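PDB 6JSC: hypothetical membrane protein from Corynebacterium glutamicum, which binds heme through its C-terminal HtaA domain, the part of the longer protein contained in this chain, and probably hands heme on within the corynebacterial heme-uptake machinery. Local coordinates for residues V5-A10 with Q44-S49; S60-G65 with N82-F87; T128-S133 with I159-T164. The protein carries 1 engineered substitution. All coordinates share one frame; numbering follows the deposited sequence.

Interaction 1: residues V5-A10 with Q44-S49; sequences VTQASA and QFSGNS. With NA (sodium ion), chain E.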
loop_
_atom_site.group_PDB
_atom_site.type_symbol
_atom_site.label_atom_id
_atom_site.label_comp_id
_atom_site.label_asym_id
_atom_site.label_seq_id
_atom_site.Cartn_x
_atom_site.Cartn_y
_atom_site.Cartn_z
ATOM N N VAL A 5 12.324 2.986 13.564
ATOM C CA VAL A 5 12.629 2.173 12.393
ATOM C C VAL A 5 13.987 2.612 11.857
ATOM O O VAL A 5 14.207 3.799 11.590
ATOM C CB VAL A 5 11.536 2.327 11.329
ATOM C CG1 VAL A 5 11.973 1.683 10.020
ATOM C CG2 VAL A 5 10.219 1.716 11.825
ATOM N N THR A 6 14.913 1.662 11.723
ATOM C CA THR A 6 16.208 1.948 11.114
ATOM C C THR A 6 16.126 1.836 9.595
ATOM O O THR A 6 16.299 2.831 8.882
ATOM C CB THR A 6 17.263 1.002 11.690
ATOM O OG1 THR A 6 17.342 1.209 13.105
ATOM C CG2 THR A 6 18.626 1.280 11.079
ATOM N N GLN A 7 15.821 0.638 9.094
ATOM C CA GLN A 7 15.595 0.395 7.675
ATOM C C GLN A 7 14.387 -0.511 7.524
ATOM O O GLN A 7 14.302 -1.545 8.194
ATOM C CB GLN A 7 16.796 -0.307 7.029
ATOM C CG GLN A 7 16.585 -0.585 5.548
ATOM C CD GLN A 7 16.610 0.698 4.759
ATOM O OE1 GLN A 7 17.626 1.376 4.759
ATOM N NE2 GLN A 7 15.511 1.047 4.108
ATOM N N ALA A 8 13.481 -0.152 6.618
ATOM C CA ALA A 8 12.334 -0.989 6.321
ATOM C C ALA A 8 12.215 -1.226 4.825
ATOM O O ALA A 8 12.678 -0.430 3.995
ATOM C CB ALA A 8 11.030 -0.362 6.830
ATOM N N SER A 9 11.600 -2.356 4.498
ATOM C CA SER A 9 11.253 -2.682 3.126
ATOM C C SER A 9 9.877 -3.327 3.126
ATOM O O SER A 9 9.465 -3.942 4.114
ATOM C CB SER A 9 12.266 -3.641 2.508
ATOM O OG SER A 9 12.335 -4.825 3.275
ATOM N N ALA A 10 9.154 -3.154 2.021
ATOM C CA ALA A 10 7.845 -3.772 1.874
ATOM C C ALA A 10 7.641 -4.201 0.432
ATOM O O ALA A 10 8.263 -3.668 -0.494
ATOM C CB ALA A 10 6.700 -2.853 2.305
ATOM N N GLN A 44 7.985 -2.479 -4.866
ATOM C CA GLN A 44 9.041 -2.612 -3.862
ATOM C C GLN A 44 9.252 -1.261 -3.187
ATOM O O GLN A 44 9.564 -0.271 -3.860
ATOM C CB GLN A 44 10.346 -3.071 -4.526
ATOM C CG GLN A 44 10.226 -4.333 -5.372
ATOM C CD GLN A 44 10.144 -5.611 -4.559
ATOM O OE1 GLN A 44 10.887 -5.802 -3.595
ATOM N NE2 GLN A 44 9.237 -6.495 -4.946
ATOM N N PHE A 45 9.121 -1.228 -1.861
ATOM C CA PHE A 45 9.167 0.012 -1.102
ATOM C C PHE A 45 10.348 -0.026 -0.146
ATOM O O PHE A 45 10.683 -1.086 0.395
ATOM C CB PHE A 45 7.866 0.204 -0.312
ATOM C CG PHE A 45 6.626 0.197 -1.179
ATOM C CD1 PHE A 45 6.016 -1.008 -1.532
ATOM C CD2 PHE A 45 6.080 1.386 -1.652
ATOM C CE1 PHE A 45 4.882 -1.023 -2.342
ATOM C CE2 PHE A 45 4.943 1.372 -2.459
ATOM C CZ PHE A 45 4.336 0.162 -2.797
ATOM N N SER A 46 10.992 1.126 0.047
ATOM C CA SER A 46 12.173 1.230 0.898
ATOM C C SER A 46 12.064 2.497 1.733
ATOM O O SER A 46 11.893 3.586 1.177
ATOM C CB SER A 46 13.435 1.279 0.029
ATOM O OG SER A 46 14.590 1.333 0.843
ATOM N N GLY A 47 12.138 2.365 3.054
ATOM C CA GLY A 47 11.954 3.523 3.913
ATOM C C GLY A 47 12.827 3.472 5.147
ATOM O O GLY A 47 13.313 2.411 5.544
ATOM N N ASN A 48 13.023 4.641 5.765
ATOM C CA ASN A 48 13.822 4.680 6.986
ATOM C C ASN A 48 13.139 5.456 8.107
ATOM O O ASN A 48 13.810 6.064 8.949
ATOM C CB ASN A 48 15.249 5.169 6.734
ATOM C CG ASN A 48 15.302 6.595 6.266
ATOM O OD1 ASN A 48 14.276 7.239 6.066
ATOM N ND2 ASN A 48 16.516 7.107 6.092
ATOM N N SER A 49 11.808 5.412 8.163
ATOM C CA SER A 49 11.113 6.138 9.216
ATOM C C SER A 49 9.922 5.351 9.747
ATOM O O SER A 49 9.432 4.405 9.128
ATOM C CB SER A 49 10.719 7.554 8.776
ATOM O OG SER A 49 9.630 7.515 7.905
HETATM NA NA NA E . 14.534 6.015 11.220
HETATM O O HOH W 1 16.613 5.296 10.118
HETATM O O HOH W 2 12.463 6.254 12.536
HETATM O O HOH W 3 15.715 5.956 13.325
HETATM O O HOH W 4 14.995 8.355 11.212
#

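Interaction 2: residues S60-G65 with N82-F87; sequences SINFPG and NIEISF. With NA (sodium ion), chain D.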
loop_
_atom_site.group_PDB
_atom_site.type_symbol
_atom_site.label_atom_id
_atom_site.label_comp_id
_atom_site.label_asym_id
_atom_site.label_seq_id
_atom_site.Cartn_x
_atom_site.Cartn_y
_atom_site.Cartn_z
ATOM N N SER A 60 4.021 2.034 13.301
ATOM C CA SER A 60 3.795 2.586 11.974
ATOM C C SER A 60 5.112 2.533 11.226
ATOM O O SER A 60 6.139 2.975 11.755
ATOM C CB SER A 60 3.307 4.039 12.035
ATOM O OG SER A 60 1.891 4.104 12.089
ATOM N N ILE A 61 5.076 1.984 10.011
ATOM C CA ILE A 61 6.242 1.859 9.132
ATOM C C ILE A 61 5.939 2.722 7.907
ATOM O O ILE A 61 4.977 2.445 7.181
ATOM C CB ILE A 61 6.467 0.402 8.692
ATOM C CG1 ILE A 61 6.245 -0.611 9.833
ATOM C CG2 ILE A 61 7.842 0.259 8.053
ATOM C CD1 ILE A 61 7.277 -0.574 10.930
ATOM N N ASN A 62 6.746 3.756 7.674
ATOM C CA ASN A 62 6.427 4.773 6.673
ATOM C C ASN A 62 7.355 4.675 5.473
ATOM O O ASN A 62 8.573 4.546 5.634
ATOM C CB ASN A 62 6.525 6.167 7.286
ATOM C CG ASN A 62 5.343 6.474 8.174
ATOM O OD1 ASN A 62 5.356 6.190 9.370
ATOM N ND2 ASN A 62 4.298 7.033 7.582
ATOM N N PHE A 63 6.780 4.746 4.272
ATOM C CA PHE A 63 7.558 4.693 3.048
ATOM C C PHE A 63 7.305 5.927 2.187
ATOM O O PHE A 63 6.185 6.457 2.163
ATOM C CB PHE A 63 7.197 3.436 2.252
ATOM C CG PHE A 63 7.474 2.165 2.996
ATOM C CD1 PHE A 63 8.730 1.573 2.922
ATOM C CD2 PHE A 63 6.493 1.566 3.783
ATOM C CE1 PHE A 63 9.007 0.410 3.620
ATOM C CE2 PHE A 63 6.762 0.393 4.487
ATOM C CZ PHE A 63 8.027 -0.189 4.398
ATOM N N PRO A 64 8.320 6.411 1.483
ATOM C CA PRO A 64 8.097 7.433 0.459
ATOM C C PRO A 64 7.780 6.770 -0.870
ATOM O O PRO A 64 7.742 5.539 -0.954
ATOM C CB PRO A 64 9.459 8.121 0.387
ATOM C CG PRO A 64 10.409 6.927 0.500
ATOM C CD PRO A 64 9.727 5.966 1.500
ATOM N N GLY A 65 7.580 7.562 -1.914
ATOM C CA GLY A 65 7.490 7.059 -3.269
ATOM C C GLY A 65 6.057 6.952 -3.769
ATOM O O GLY A 65 5.099 6.832 -2.999
ATOM N N ASN A 82 3.325 7.448 -0.753
ATOM C CA ASN A 82 3.655 7.540 0.665
ATOM C C ASN A 82 2.908 6.505 1.504
ATOM O O ASN A 82 2.249 6.836 2.497
ATOM C CB ASN A 82 3.416 8.961 1.194
ATOM C CG ASN A 82 4.255 9.992 0.475
ATOM O OD1 ASN A 82 5.464 9.816 0.326
ATOM N ND2 ASN A 82 3.622 11.067 0.008
ATOM N N ILE A 83 3.043 5.232 1.131
ATOM C CA ILE A 83 2.320 4.189 1.851
ATOM C C ILE A 83 2.837 4.061 3.281
ATOM O O ILE A 83 4.012 4.319 3.581
ATOM C CB ILE A 83 2.271 2.820 1.135
ATOM C CG1 ILE A 83 3.615 2.086 1.149
ATOM C CG2 ILE A 83 1.726 2.962 -0.278
ATOM C CD1 ILE A 83 3.477 0.584 0.899
ATOM N N GLU A 84 1.939 3.657 4.179
ATOM C CA GLU A 84 2.265 3.445 5.578
ATOM C C GLU A 84 1.565 2.175 6.034
ATOM O O GLU A 84 0.367 1.998 5.776
ATOM C CB GLU A 84 1.812 4.633 6.436
ATOM C CG GLU A 84 1.879 4.412 7.949
ATOM C CD GLU A 84 1.329 5.596 8.724
ATOM O OE1 GLU A 84 1.227 6.693 8.128
ATOM O OE2 GLU A 84 0.992 5.429 9.923
ATOM N N ILE A 85 2.315 1.297 6.695
ATOM C CA ILE A 85 1.773 0.117 7.355
ATOM C C ILE A 85 1.644 0.451 8.834
ATOM O O ILE A 85 2.650 0.656 9.527
ATOM C CB ILE A 85 2.681 -1.100 7.154
ATOM C CG1 ILE A 85 2.788 -1.457 5.671
ATOM C CG2 ILE A 85 2.146 -2.285 7.962
ATOM C CD1 ILE A 85 3.903 -2.461 5.370
ATOM N N SER A 86 0.406 0.528 9.321
ATOM C CA SER A 86 0.120 0.771 10.726
ATOM C C SER A 86 -0.488 -0.498 11.309
ATOM O O SER A 86 -1.308 -1.152 10.658
ATOM C CB SER A 86 -0.862 1.941 10.842
ATOM O OG SER A 86 -1.131 2.283 12.188
ATOM N N PHE A 87 -0.071 -0.870 12.521
ATOM C CA PHE A 87 -0.538 -2.116 13.110
ATOM C C PHE A 87 -0.756 -1.951 14.605
ATOM O O PHE A 87 -0.106 -1.136 15.267
ATOM C CB PHE A 87 0.372 -3.328 12.802
ATOM C CG PHE A 87 1.780 -3.206 13.326
ATOM C CD1 PHE A 87 2.777 -2.619 12.554
ATOM C CD2 PHE A 87 2.116 -3.698 14.574
ATOM C CE1 PHE A 87 4.072 -2.522 13.033
ATOM C CE2 PHE A 87 3.403 -3.596 15.057
ATOM C CZ PHE A 87 4.384 -3.019 14.283
HETATM NA NA NA D . 0.436 3.068 13.785
HETATM O O HOH W 5 5.015 4.675 -1.034
HETATM O O HOH W 6 7.163 10.458 -1.507
HETATM O O HOH W 7 -0.689 1.800 15.363
HETATM O O HOH W 8 1.914 3.735 15.535
HETATM O O HOH W 9 -0.818 5.081 13.977
#

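Interaction 3: residues T128-S133 with I159-T164; sequences TEASGS and ISFSAT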
loop_
_atom_site.group_PDB
_atom_site.type_symbol
_atom_site.label_atom_id
_atom_site.label_comp_id
_atom_site.label_asym_id
_atom_site.label_seq_id
_atom_site.Cartn_x
_atom_site.Cartn_y
_atom_site.Cartn_z
ATOM N N THR A 128 14.943 -5.838 17.987
ATOM C CA THR A 128 15.762 -5.431 16.858
ATOM C C THR A 128 15.101 -5.562 15.496
ATOM O O THR A 128 15.710 -5.135 14.509
ATOM C CB THR A 128 17.069 -6.234 16.830
ATOM O OG1 THR A 128 16.758 -7.618 16.609
ATOM C CG2 THR A 128 17.828 -6.067 18.144
ATOM N N GLU A 129 13.900 -6.133 15.399
ATOM C CA GLU A 129 13.290 -6.366 14.097
ATOM C C GLU A 129 11.776 -6.445 14.239
ATOM O O GLU A 129 11.250 -6.863 15.274
ATOM C CB GLU A 129 13.826 -7.654 13.451
ATOM C CG GLU A 129 13.277 -7.953 12.061
ATOM C CD GLU A 129 13.640 -9.342 11.570
ATOM O OE1 GLU A 129 14.488 -10.000 12.208
ATOM O OE2 GLU A 129 13.069 -9.779 10.548
ATOM N N ALA A 130 11.084 -6.027 13.182
ATOM C CA ALA A 130 9.652 -6.240 13.038
ATOM C C ALA A 130 9.408 -6.728 11.619
ATOM O O ALA A 130 10.034 -6.236 10.676
ATOM C CB ALA A 130 8.843 -4.970 13.292
ATOM N N SER A 131 8.522 -7.707 11.462
ATOM C CA SER A 131 8.230 -8.225 10.131
ATOM C C SER A 131 6.865 -8.884 10.155
ATOM O O SER A 131 6.380 -9.309 11.206
ATOM C CB SER A 131 9.287 -9.240 9.680
ATOM O OG SER A 131 9.291 -10.380 10.532
ATOM N N GLY A 132 6.258 -8.989 8.983
ATOM C CA GLY A 132 4.982 -9.673 8.925
ATOM C C GLY A 132 4.402 -9.678 7.530
ATOM O O GLY A 132 4.951 -9.096 6.588
ATOM N N SER A 133 3.269 -10.365 7.430
ATOM C CA SER A 133 2.490 -10.489 6.208
ATOM C C SER A 133 1.020 -10.324 6.567
ATOM O O SER A 133 0.562 -10.877 7.572
ATOM C CB SER A 133 2.715 -11.875 5.582
ATOM O OG SER A 133 1.969 -12.047 4.387
ATOM N N ILE A 159 0.299 -7.844 1.615
ATOM C CA ILE A 159 1.466 -6.991 1.812
ATOM C C ILE A 159 2.399 -7.645 2.822
ATOM O O ILE A 159 1.950 -8.243 3.811
ATOM C CB ILE A 159 1.095 -5.541 2.210
ATOM C CG1 ILE A 159 2.330 -4.631 2.184
ATOM C CG2 ILE A 159 0.400 -5.484 3.577
ATOM C CD1 ILE A 159 2.026 -3.122 2.202
ATOM N N SER A 160 3.695 -7.585 2.543
ATOM C CA SER A 160 4.693 -8.072 3.479
ATOM C C SER A 160 5.706 -6.969 3.745
ATOM O O SER A 160 5.936 -6.096 2.899
ATOM C CB SER A 160 5.413 -9.327 2.960
ATOM O OG SER A 160 6.018 -9.093 1.705
ATOM N N PHE A 161 6.309 -7.000 4.932
ATOM C CA PHE A 161 7.312 -5.999 5.273
ATOM C C PHE A 161 8.332 -6.613 6.219
ATOM O O PHE A 161 8.067 -7.616 6.888
ATOM C CB PHE A 161 6.687 -4.737 5.906
ATOM C CG PHE A 161 6.389 -4.871 7.378
ATOM C CD1 PHE A 161 5.208 -5.457 7.816
ATOM C CD2 PHE A 161 7.297 -4.411 8.323
ATOM C CE1 PHE A 161 4.942 -5.584 9.180
ATOM C CE2 PHE A 161 7.037 -4.538 9.681
ATOM C CZ PHE A 161 5.858 -5.122 10.110
ATOM N N SER A 162 9.502 -5.983 6.278
ATOM C CA SER A 162 10.498 -6.289 7.293
ATOM C C SER A 162 11.193 -4.985 7.647
ATOM O O SER A 162 11.364 -4.109 6.793
ATOM C CB SER A 162 11.512 -7.327 6.800
ATOM O OG SER A 162 12.241 -6.826 5.699
ATOM N N ALA A 163 11.568 -4.843 8.915
ATOM C CA ALA A 163 12.218 -3.620 9.359
ATOM C C ALA A 163 13.241 -3.968 10.424
ATOM O O ALA A 163 12.996 -4.832 11.273
ATOM C CB ALA A 163 11.209 -2.630 9.941
ATOM N N THR A 164 14.389 -3.307 10.368
ATOM C CA THR A 164 15.300 -3.301 11.500
ATOM C C THR A 164 14.955 -2.118 12.399
ATOM O O THR A 164 14.507 -1.066 11.924
ATOM C CB THR A 164 16.751 -3.225 11.020
ATOM O OG1 THR A 164 16.920 -2.080 10.176
ATOM C CG2 THR A 164 17.106 -4.477 10.223
#

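Interaction 1: residues V5-A10 with Q44-S49
Ala-8 and Gly-47 hold each other by two backbone bonds, Ala-8 N to Gly-47 O at 2.8 Å and Gly-47 N to Ala-8 O at 3.0 Å. Ala-10 and Phe-45 form a second such hydrogen-bonded pair, and in the non-hydrogen-bonded pair between them, Ser-9 with Ser-46, Ser-9 CA lies 3.2 Å from Phe-45 O in a CA-H...O contact. Gln-7 adds a side-chain bond: a bend at chi2 (70°) turns its amide forward along its own strand, and NE2 donates to Ala-8 O over 3.2 Å. That oxygen therefore takes two N-H groups, from Gln-7 and Gly-47, on opposite faces of its carbonyl plane. The strands so joined, 3-12 and 42-53, are antiparallel neighbours in the beta fold of the HtaA domain. On their buried face the small methyls of Ala-8 and Ala-10 leave room for Phe-63, which packs on them and on the Phe-45 ring. Beyond the paired residues a sodium ion bridges the two segments, bound by Val-5 O at 2.3 Å and Asn-48 O at 2.4 Å; four waters complete six oxygens, and water 1 also donates to Thr-6 O. Further out, Thr-164 of strand 159-166 stands opposite both Thr-6 and Gln-7, a classic beta bulge.

Interaction 2: residues S60-G65 with N82-F87
Ile-61 and Ile-85 form the hydrogen-bonded pair at the tight, buried side of this contact, Ile-61 N giving to Ile-85 O at 2.8 Å and Ile-85 N to Ile-61 O at 2.9 Å. Phe-63 extends the apolar surface: its CD2 reaches Ile-83 CG1 at 3.9 Å, its CE2 touches the end of Ile-85, and Ile-83 O sits at the ring edge, in plane. Branched and aromatic side chains suit this face because strands 3-12, 113-125 and 159-166 pack on it.

The other face is polar. Glu-84, with CG anti to its backbone N (chi1 170°) and the chain extended beyond, lays its carboxylate along the partner strand. OE2 accepts from Ser-60 OG at 2.7 Å on its anti side, the donor 25° out of the carboxylate plane, while OE1 takes a weak bond from Asn-62 ND2 and a salt bridge from Arg-112. Ser-60 OG also binds a sodium ion at 2.5 Å, as does Ser-86 OG at 2.4 Å; Gly-59 and three waters complete the site.

Past Phe-63 the pairing gives way to water. Asn-82 N reaches Gly-65 O, but water 5 links Pro-64 O and Gly-65 O to Ile-83 N, and water 6 joins Gly-65 N to OD1 of Asn-82, whose ND2 is hydrogen-bonded to Asp-97. The alternation of apolar and polar residues is that of amphipathic antiparallel strands, here 58-62 and 76-88 of the HtaA domain.

Interaction 3: residues T128-S133 with I159-T164
Phe-161 is brought against Gly-132 by a first torsion of 82°, which sets CG between the backbone N and the carbonyl carbon and so swings the ring across to the neighbouring strand. One ring face then lies against the backbone there: Gly-132 N stands 3.6 Å above the ring plane, offset toward the rim, and Ser-131 CA makes a CH-pi contact 4.1 Å from the ring centroid. Glycine suits this place because, having no side chain, it lets the ring lie close to the main chain. Ala-130, whose CB is 4.1 Å from Phe-161 CE2, lines the same face of the sheet with another small group.

Gly-132 and Phe-161 are also bound through their backbones, Gly-132 N to Phe-161 O at 3.1 Å and Phe-161 N to Gly-132 O at 3.0 Å. Ala-130 and Ala-163 form the next hydrogen-bonded pair. There Ala-163 N reaches Ala-130 O at 2.7 Å, a short bond but a bent one, with an angle of 140° at the hydrogen. Ser-131 with Ser-162 and Ser-133 with Ser-160 are non-hydrogen-bonded pairs, closed by CA-H...O contacts such as Ser-131 CA to Phe-161 O at 3.3 Å.

Serines fit the second face, which is partly exposed: they are small enough to stand beside one another, and those of strand 159-166 offer hydroxyls to strand 3-12. Ser-160 OG bonds to Gln-11, Ser-162 OG weakly to Ser-9, and Thr-164 OG1 accepts from the backbone N of Gln-7. On the inner side Phe-161 continues to Phe-120 and Leu-123. With strand axes 177° apart, this is regular antiparallel pairing, and a cross-strand phenylalanine lying over glycine is the motif known in beta sheets as aromatic rescue of glycine.

In the fold
The three contacts join successive neighbours of the HtaA beta fold. Strand 3-12 pairs with 42-53 in interaction 1 and adjoins 159-166 of interaction 3; strand 42-53 leads into 58-62 of interaction 2. Interaction 2 is the core contact, its centre about 8 Å from that of the chain, against about 13 and 14 Å for interactions 1 and 3, which hold more exposed residues; its Ile-85 packs on Phe-161 of interaction 3. The polar face of interaction 2 centres on Glu-84 and a metal site, that of interaction 3 mostly on serines, with Glu-129 at the end. Two backbone oxygens bind sodium in interaction 1, two serine hydroxyls and Gly-59 O in interaction 2, waters completing both.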